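Local coordinates for protein malate dehydrogenase (Pyrococcus horikoshii, PDB 1V9N) that catalyses the NAD-dependent oxidation of (S)-malate to oxaloacetate as a homodimeric, cytoplasmic dehydrogenase of the LDH2/MDH2 family, at residues A[71-79]-A[90-100]; A[62-72]-A[269-277]. One frame throughout, in Å; residues are numbered along the deposited sequence.

Interaction 1. Residues A[71-79]-A[90-100]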
loop_
_atom_site.group_PDB
_atom_site.type_symbol
_atom_site.label_atom_id
_atom_site.label_comp_id
_atom_site.label_asym_id
_atom_site.label_seq_id
_atom_site.Cartn_x
_atom_site.Cartn_y
_atom_site.Cartn_z
ATOM N N GLY A 71 -10.214 13.339 27.224
ATOM C CA GLY A 71 -9.325 12.612 26.330
ATOM C C GLY A 71 -9.335 13.223 24.938
ATOM O O GLY A 71 -8.494 12.903 24.097
ATOM N N VAL A 72 -10.303 14.101 24.697
ATOM C CA VAL A 72 -10.435 14.802 23.425
ATOM C C VAL A 72 -10.449 16.299 23.735
ATOM O O VAL A 72 -11.273 16.765 24.517
ATOM C CB VAL A 72 -11.753 14.418 22.701
ATOM C CG1 VAL A 72 -11.938 15.284 21.460
ATOM C CG2 VAL A 72 -11.727 12.954 22.305
ATOM N N ASN A 73 -9.530 17.044 23.132
ATOM C CA ASN A 73 -9.428 18.486 23.348
ATOM C C ASN A 73 -10.513 19.199 22.534
ATOM O O ASN A 73 -10.604 19.014 21.322
ATOM C CB ASN A 73 -8.042 18.974 22.908
ATOM C CG ASN A 73 -7.755 20.412 23.328
ATOM O OD1 ASN A 73 -8.664 21.227 23.488
ATOM N ND2 ASN A 73 -6.474 20.732 23.485
ATOM N N LEU A 74 -11.328 20.011 23.203
ATOM C CA LEU A 74 -12.403 20.742 22.535
ATOM C C LEU A 74 -11.895 21.890 21.665
ATOM O O LEU A 74 -12.487 22.206 20.635
ATOM C CB LEU A 74 -13.396 21.290 23.568
ATOM C CG LEU A 74 -14.287 20.272 24.281
ATOM C CD1 LEU A 74 -15.129 20.964 25.336
ATOM C CD2 LEU A 74 -15.178 19.586 23.269
ATOM N N HIS A 75 -10.802 22.517 22.087
ATOM C CA HIS A 75 -10.231 23.628 21.333
ATOM C C HIS A 75 -8.753 23.375 21.103
ATOM O O HIS A 75 -7.890 24.020 21.703
ATOM C CB HIS A 75 -10.450 24.937 22.093
ATOM C CG HIS A 75 -11.877 25.167 22.474
ATOM N ND1 HIS A 75 -12.806 25.702 21.601
ATOM C CD2 HIS A 75 -12.525 25.003 23.650
ATOM C CE1 HIS A 75 -13.956 25.856 22.227
ATOM N NE2 HIS A 75 -13.814 25.440 23.475
ATOM N N PRO A 76 -8.440 22.422 20.214
ATOM C CA PRO A 76 -7.050 22.090 19.920
ATOM C C PRO A 76 -6.321 23.181 19.169
ATOM O O PRO A 76 -6.874 23.806 18.268
ATOM C CB PRO A 76 -7.174 20.818 19.089
ATOM C CG PRO A 76 -8.413 21.090 18.296
ATOM C CD PRO A 76 -9.353 21.651 19.349
ATOM N N LYS A 77 -5.079 23.420 19.566
ATOM C CA LYS A 77 -4.255 24.396 18.888
ATOM C C LYS A 77 -3.394 23.527 17.981
ATOM O O LYS A 77 -2.285 23.136 18.338
ATOM C CB LYS A 77 -3.393 25.176 19.883
ATOM C CG LYS A 77 -4.176 25.985 20.924
ATOM C CD LYS A 77 -5.087 27.047 20.297
ATOM C CE LYS A 77 -6.415 26.460 19.818
ATOM N NZ LYS A 77 -7.279 27.474 19.145
ATOM N N ILE A 78 -3.954 23.192 16.824
ATOM C CA ILE A 78 -3.291 22.364 15.831
ATOM C C ILE A 78 -2.089 23.154 15.330
ATOM O O ILE A 78 -2.239 24.149 14.629
ATOM C CB ILE A 78 -4.276 22.043 14.692
ATOM C CG1 ILE A 78 -5.577 21.492 15.302
ATOM C CG2 ILE A 78 -3.669 21.031 13.735
ATOM C CD1 ILE A 78 -6.708 21.280 14.316
ATOM N N ARG A 79 -0.894 22.702 15.698
ATOM C CA ARG A 79 0.331 23.408 15.348
ATOM C C ARG A 79 1.261 22.754 14.329
ATOM O O ARG A 79 1.473 21.542 14.344
ATOM C CB ARG A 79 1.114 23.684 16.635
ATOM C CG ARG A 79 2.237 24.685 16.488
ATOM C CD ARG A 79 2.778 25.097 17.851
ATOM N NE ARG A 79 3.640 24.082 18.453
ATOM C CZ ARG A 79 4.850 23.767 17.999
ATOM N NH1 ARG A 79 5.345 24.387 16.933
ATOM N NH2 ARG A 79 5.571 22.838 18.616
ATOM N N ILE A 90 2.373 18.091 11.559
ATOM C CA ILE A 90 1.385 18.704 12.437
ATOM C C ILE A 90 1.206 17.972 13.767
ATOM O O ILE A 90 1.306 16.748 13.826
ATOM C CB ILE A 90 -0.010 18.704 11.741
ATOM C CG1 ILE A 90 0.056 19.438 10.397
ATOM C CG2 ILE A 90 -1.065 19.272 12.670
ATOM C CD1 ILE A 90 0.496 20.877 10.479
ATOM N N ASP A 91 0.940 18.730 14.828
ATOM C CA ASP A 91 0.660 18.134 16.134
ATOM C C ASP A 91 -0.811 18.477 16.388
ATOM O O ASP A 91 -1.182 19.653 16.468
ATOM C CB ASP A 91 1.542 18.722 17.239
ATOM C CG ASP A 91 1.385 17.977 18.562
ATOM O OD1 ASP A 91 0.295 18.066 19.166
ATOM O OD2 ASP A 91 2.345 17.285 18.993
ATOM N N GLY A 92 -1.638 17.440 16.492
ATOM C CA GLY A 92 -3.069 17.621 16.689
ATOM C C GLY A 92 -3.564 18.166 18.014
ATOM O O GLY A 92 -4.755 18.466 18.150
ATOM N N ASP A 93 -2.671 18.291 18.990
ATOM C CA ASP A 93 -3.039 18.816 20.304
ATOM C C ASP A 93 -4.250 18.081 20.886
ATOM O O ASP A 93 -5.100 18.681 21.531
ATOM C CB ASP A 93 -3.317 20.322 20.188
ATOM C CG ASP A 93 -3.356 21.027 21.542
ATOM O OD1 ASP A 93 -2.605 20.624 22.454
ATOM O OD2 ASP A 93 -4.127 22.002 21.686
ATOM N N GLU A 94 -4.313 16.776 20.635
ATOM C CA GLU A 94 -5.378 15.894 21.120
ATOM C C GLU A 94 -6.798 16.233 20.679
ATOM O O GLU A 94 -7.773 15.842 21.329
ATOM C CB GLU A 94 -5.310 15.795 22.654
ATOM C CG GLU A 94 -3.966 15.281 23.138
ATOM C CD GLU A 94 -3.975 14.798 24.578
ATOM O OE1 GLU A 94 -4.904 14.050 24.964
ATOM O OE2 GLU A 94 -3.033 15.153 25.320
ATOM N N GLY A 95 -6.923 16.943 19.564
ATOM C CA GLY A 95 -8.244 17.296 19.081
ATOM C C GLY A 95 -8.944 16.095 18.476
ATOM O O GLY A 95 -8.367 15.011 18.377
ATOM N N LEU A 96 -10.205 16.276 18.096
ATOM C CA LEU A 96 -10.960 15.206 17.461
ATOM C C LEU A 96 -10.184 14.834 16.197
ATOM O O LEU A 96 -9.654 15.710 15.520
ATOM C CB LEU A 96 -12.354 15.709 17.089
ATOM C CG LEU A 96 -13.279 15.937 18.281
ATOM C CD1 LEU A 96 -14.355 16.961 17.930
ATOM C CD2 LEU A 96 -13.882 14.598 18.694
ATOM N N GLY A 97 -10.113 13.542 15.889
ATOM C CA GLY A 97 -9.387 13.100 14.711
ATOM C C GLY A 97 -9.915 13.703 13.423
ATOM O O GLY A 97 -9.139 14.052 12.532
ATOM N N GLN A 98 -11.239 13.818 13.325
ATOM C CA GLN A 98 -11.885 14.389 12.147
ATOM C C GLN A 98 -11.438 15.837 11.906
ATOM O O GLN A 98 -11.235 16.245 10.766
ATOM C CB GLN A 98 -13.408 14.348 12.305
ATOM C CG GLN A 98 -14.032 12.951 12.289
ATOM C CD GLN A 98 -13.852 12.185 13.590
ATOM O OE1 GLN A 98 -13.400 12.732 14.592
ATOM N NE2 GLN A 98 -14.217 10.910 13.577
ATOM N N VAL A 99 -11.289 16.604 12.985
ATOM C CA VAL A 99 -10.862 17.999 12.891
ATOM C C VAL A 99 -9.397 18.068 12.485
ATOM O O VAL A 99 -9.033 18.807 11.567
ATOM C CB VAL A 99 -11.066 18.747 14.238
ATOM C CG1 VAL A 99 -10.475 20.152 14.161
ATOM C CG2 VAL A 99 -12.547 18.831 14.558
ATOM N N VAL A 100 -8.558 17.287 13.160
ATOM C CA VAL A 100 -7.135 17.255 12.842
ATOM C C VAL A 100 -6.930 16.782 11.394
ATOM O O VAL A 100 -6.160 17.379 10.637
ATOM C CB VAL A 100 -6.370 16.310 13.812
ATOM C CG1 VAL A 100 -4.903 16.183 13.383
ATOM C CG2 VAL A 100 -6.454 16.853 15.246
HETATM O O HOH W 1 -5.599 12.054 23.131
HETATM O O HOH W 2 -11.213 18.882 18.568
HETATM O O HOH W 3 -5.093 23.486 23.781
#
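I78 and D93 bury the most surface here. I78 reaches two ways: its CG2 presses on I90 CG2 at 3.3 Å, tighter than usual van der Waals contact, while CD1 meets V99 CG1 on the first turn of helix 97-115.

D93 stands in the type I' turn G92–G95. With CG anti to the backbone N (chi1 -165°), its carboxylate swings across to the loop, where K77 N donates to D93 OD2 on its anti side, at 2.7 Å and almost straight (177°). A water bridges the same OD2 to N73 ND2, and that amide also gives a weak bond to D93 O. N73 N donates to E94 O at 2.8 Å, and its side-chain OD1 accepts from H75 N in an Asx turn within the loop. P76 lays CB 3.7 Å from G95 CA, the glycine letting the proline ring close on the turn.

R79 and D91 form an antiparallel hydrogen-bonded pair, D91 N to R79 O at 2.9 Å. They belong to the beta hairpin of strands 79-84 and 87-91, at the edge of this chain's mixed sheet; the rest is a loop over the turn leading into helix 97-115.

Interaction 2. Residues A[62-72]-A[269-277]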
loop_
_atom_site.group_PDB
_atom_site.type_symbol
_atom_site.label_atom_id
_atom_site.label_comp_id
_atom_site.label_asym_id
_atom_site.label_seq_id
_atom_site.Cartn_x
_atom_site.Cartn_y
_atom_site.Cartn_z
ATOM N N ARG A 62 -18.027 6.709 21.692
ATOM C CA ARG A 62 -16.582 6.728 21.877
ATOM C C ARG A 62 -16.081 8.166 21.977
ATOM O O ARG A 62 -15.286 8.500 22.857
ATOM C CB ARG A 62 -15.891 6.022 20.704
ATOM C CG ARG A 62 -14.370 6.121 20.714
ATOM C CD ARG A 62 -13.737 5.404 19.516
ATOM N NE ARG A 62 -12.294 5.273 19.676
ATOM C CZ ARG A 62 -11.523 4.454 18.965
ATOM N NH1 ARG A 62 -12.056 3.679 18.026
ATOM N NH2 ARG A 62 -10.218 4.400 19.206
ATOM N N TYR A 63 -16.549 9.015 21.068
ATOM C CA TYR A 63 -16.136 10.411 21.067
ATOM C C TYR A 63 -16.748 11.165 22.234
ATOM O O TYR A 63 -16.100 12.029 22.822
ATOM C CB TYR A 63 -16.513 11.077 19.740
ATOM C CG TYR A 63 -15.963 10.345 18.536
ATOM C CD1 TYR A 63 -14.644 9.891 18.515
ATOM C CD2 TYR A 63 -16.761 10.096 17.422
ATOM C CE1 TYR A 63 -14.135 9.203 17.416
ATOM C CE2 TYR A 63 -16.259 9.410 16.316
ATOM C CZ TYR A 63 -14.947 8.969 16.320
ATOM O OH TYR A 63 -14.450 8.302 15.222
ATOM N N VAL A 64 -17.996 10.843 22.565
ATOM C CA VAL A 64 -18.676 11.480 23.692
ATOM C C VAL A 64 -17.886 11.221 24.974
ATOM O O VAL A 64 -17.576 12.145 25.716
ATOM C CB VAL A 64 -20.113 10.927 23.882
ATOM C CG1 VAL A 64 -20.666 11.355 25.243
ATOM C CG2 VAL A 64 -21.018 11.435 22.769
ATOM N N ASP A 65 -17.559 9.957 25.230
ATOM C CA ASP A 65 -16.805 9.608 26.432
ATOM C C ASP A 65 -15.445 10.303 26.455
ATOM O O ASP A 65 -14.983 10.742 27.505
ATOM C CB ASP A 65 -16.603 8.095 26.528
ATOM C CG ASP A 65 -17.899 7.350 26.803
ATOM O OD1 ASP A 65 -18.825 7.960 27.386
ATOM O OD2 ASP A 65 -17.986 6.153 26.451
ATOM N N GLY A 66 -14.810 10.396 25.292
ATOM C CA GLY A 66 -13.512 11.045 25.220
ATOM C C GLY A 66 -13.611 12.523 25.540
ATOM O O GLY A 66 -12.724 13.092 26.165
ATOM N N ILE A 67 -14.700 13.148 25.114
ATOM C CA ILE A 67 -14.901 14.570 25.369
ATOM C C ILE A 67 -15.148 14.803 26.858
ATOM O O ILE A 67 -14.565 15.700 27.473
ATOM C CB ILE A 67 -16.097 15.101 24.550
ATOM C CG1 ILE A 67 -15.691 15.212 23.075
ATOM C CG2 ILE A 67 -16.564 16.444 25.101
ATOM C CD1 ILE A 67 -16.850 15.508 22.129
ATOM N N ILE A 68 -16.008 13.975 27.435
ATOM C CA ILE A 68 -16.337 14.080 28.849
ATOM C C ILE A 68 -15.131 13.779 29.748
ATOM O O ILE A 68 -14.963 14.402 30.798
ATOM C CB ILE A 68 -17.513 13.131 29.187
ATOM C CG1 ILE A 68 -18.795 13.676 28.551
ATOM C CG2 ILE A 68 -17.650 12.965 30.701
ATOM C CD1 ILE A 68 -20.012 12.768 28.706
ATOM N N SER A 69 -14.279 12.847 29.335
ATOM C CA SER A 69 -13.117 12.501 30.153
ATOM C C SER A 69 -11.901 13.398 29.921
ATOM O O SER A 69 -10.888 13.269 30.613
ATOM C CB SER A 69 -12.709 11.052 29.902
ATOM O OG SER A 69 -12.027 10.943 28.670
ATOM N N GLY A 70 -11.992 14.303 28.948
ATOM C CA GLY A 70 -10.867 15.178 28.664
ATOM C C GLY A 70 -9.847 14.502 27.756
ATOM O O GLY A 70 -8.744 15.022 27.543
ATOM N N GLY A 71 -10.214 13.339 27.224
ATOM C CA GLY A 71 -9.325 12.612 26.330
ATOM C C GLY A 71 -9.335 13.223 24.938
ATOM O O GLY A 71 -8.494 12.903 24.097
ATOM N N VAL A 72 -10.303 14.101 24.697
ATOM C CA VAL A 72 -10.435 14.802 23.425
ATOM C C VAL A 72 -10.449 16.299 23.735
ATOM O O VAL A 72 -11.273 16.765 24.517
ATOM C CB VAL A 72 -11.753 14.418 22.701
ATOM C CG1 VAL A 72 -11.938 15.284 21.460
ATOM C CG2 VAL A 72 -11.727 12.954 22.305
ATOM N N LYS A 269 -3.391 4.733 22.567
ATOM C CA LYS A 269 -4.408 4.518 23.603
ATOM C C LYS A 269 -5.820 4.770 23.090
ATOM O O LYS A 269 -6.013 5.362 22.024
ATOM C CB LYS A 269 -4.180 5.463 24.788
ATOM C CG LYS A 269 -2.798 5.444 25.410
ATOM C CD LYS A 269 -2.747 6.493 26.520
ATOM C CE LYS A 269 -1.343 6.726 27.040
ATOM N NZ LYS A 269 -1.318 7.838 28.045
ATOM N N ASN A 270 -6.810 4.336 23.868
ATOM C CA ASN A 270 -8.209 4.540 23.505
ATOM C C ASN A 270 -8.500 6.034 23.539
ATOM O O ASN A 270 -7.802 6.792 24.206
ATOM C CB ASN A 270 -9.136 3.811 24.481
ATOM C CG ASN A 270 -8.949 2.308 24.447
ATOM O OD1 ASN A 270 -7.933 1.783 24.913
ATOM N ND2 ASN A 270 -9.924 1.603 23.884
ATOM N N THR A 271 -9.538 6.444 22.821
ATOM C CA THR A 271 -9.933 7.847 22.733
ATOM C C THR A 271 -10.158 8.561 24.068
ATOM O O THR A 271 -9.788 9.724 24.215
ATOM C CB THR A 271 -11.216 7.998 21.890
ATOM O OG1 THR A 271 -11.017 7.394 20.605
ATOM C CG2 THR A 271 -11.558 9.481 21.700
ATOM N N SER A 272 -10.769 7.873 25.030
ATOM C CA SER A 272 -11.053 8.453 26.345
ATOM C C SER A 272 -9.803 8.825 27.128
ATOM O O SER A 272 -9.846 9.659 28.036
ATOM C CB SER A 272 -11.887 7.479 27.180
ATOM O OG SER A 272 -13.140 7.244 26.569
ATOM N N GLU A 273 -8.692 8.193 26.781
ATOM C CA GLU A 273 -7.429 8.457 27.449
ATOM C C GLU A 273 -6.757 9.705 26.910
ATOM O O GLU A 273 -6.873 10.024 25.728
ATOM C CB GLU A 273 -6.488 7.265 27.263
ATOM C CG GLU A 273 -6.814 6.077 28.141
ATOM C CD GLU A 273 -6.483 6.344 29.593
ATOM O OE1 GLU A 273 -5.278 6.420 29.923
ATOM O OE2 GLU A 273 -7.422 6.493 30.399
ATOM N N LYS A 274 -6.066 10.425 27.785
ATOM C CA LYS A 274 -5.334 11.602 27.352
ATOM C C LYS A 274 -4.093 11.042 26.660
ATOM O O LYS A 274 -3.611 9.971 27.021
ATOM C CB LYS A 274 -4.932 12.465 28.553
ATOM C CG LYS A 274 -6.098 13.181 29.213
ATOM C CD LYS A 274 -5.616 14.187 30.240
ATOM C CE LYS A 274 -6.771 15.025 30.770
ATOM N NZ LYS A 274 -6.308 16.022 31.778
ATOM N N GLY A 275 -3.591 11.744 25.652
ATOM C CA GLY A 275 -2.419 11.260 24.943
ATOM C C GLY A 275 -2.642 9.977 24.152
ATOM O O GLY A 275 -1.770 9.110 24.132
ATOM N N SER A 276 -3.794 9.835 23.498
ATOM C CA SER A 276 -4.045 8.626 22.709
ATOM C C SER A 276 -2.933 8.486 21.672
ATOM O O SER A 276 -2.493 7.381 21.350
ATOM C CB SER A 276 -5.394 8.704 22.001
ATOM O OG SER A 276 -6.457 8.764 22.936
ATOM N N ASN A 277 -2.500 9.630 21.159
ATOM C CA ASN A 277 -1.431 9.722 20.180
ATOM C C ASN A 277 -1.669 8.936 18.889
ATOM O O ASN A 277 -0.798 8.202 18.424
ATOM C CB ASN A 277 -0.104 9.313 20.833
ATOM C CG ASN A 277 1.094 10.057 20.254
ATOM O OD1 ASN A 277 0.939 11.000 19.475
ATOM N ND2 ASN A 277 2.297 9.642 20.648
HETATM O O HOH W 4 -7.652 5.843 19.846
HETATM O O HOH W 1 -5.599 12.054 23.131
#
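G66 and S272 bring their backbones together, CA to CA at 3.7 Å, where the type I turn N270–E273 lies against the last turns of helix 60-69. The helix ends in a Schellman motif at G70, whose positive phi turns the chain so that G71 follows against the same turn; G71 CA makes a C-H...O contact with S272 O at 3.4 Å. Both G66 and G71 sit where a CB would collide with T271 or S272, so their lack of a side chain permits this approach.

T271 is the residue most covered. Its OG1 accepts from R62 NE at 2.6 Å, the bond bent to 142° and the hydroxyl tilted from the guanidinium plane, while CG2 packs on V72 CG2 at 3.5 Å. With CG anti to its backbone N (chi1 173°) and the chain extended from there to NE, R62 crosses T271 at about a right angle, and NH2 gives a weak bond to a water that in turn donates to K269 O. Were R62 replaced by an alanine, T271 OG1 would probably lose this donor, and the water on K269 O its guanidinium partner. At the other end of the helix segment, S69 OG donates to a lone pair of S272 O at 2.6 Å, in the carbonyl plane; its chi1 of 77° sets the hydroxyl between the backbone N and the carbonyl carbon. K274 runs its aliphatic chain past G70 O.

The contact thus combines close glycine-backbone packing with two short hydrogen bonds, one at each end. The bond to T271 probably limits the swing of the R62 guanidinium, in a side chain that lies about 6 Å from the bound NADPH.

How the interactions relate
From the N terminus, helix 60-69 runs into G71 and V72, which belong to both interactions. The chain then passes through 73-79, turns over in the hairpin of strands 79-84 and 87-91, and comes back along 90-100, where interaction 1 closes a short loop. Nearly 200 residues separate the segments of interaction 2, so its much longer loop, completed when 269-277 meets the helix, encloses the smaller one. Their centres lie 11 Å apart, and they meet directly: E94 OE1 probably accepts from G275 N at 2.7 Å, and a shared water touches E94 OE1, G71 O and S276 N. Together they join helix 60-69 to the edge of the mixed sheet, helix 97-115 and the loop before strand 278-285.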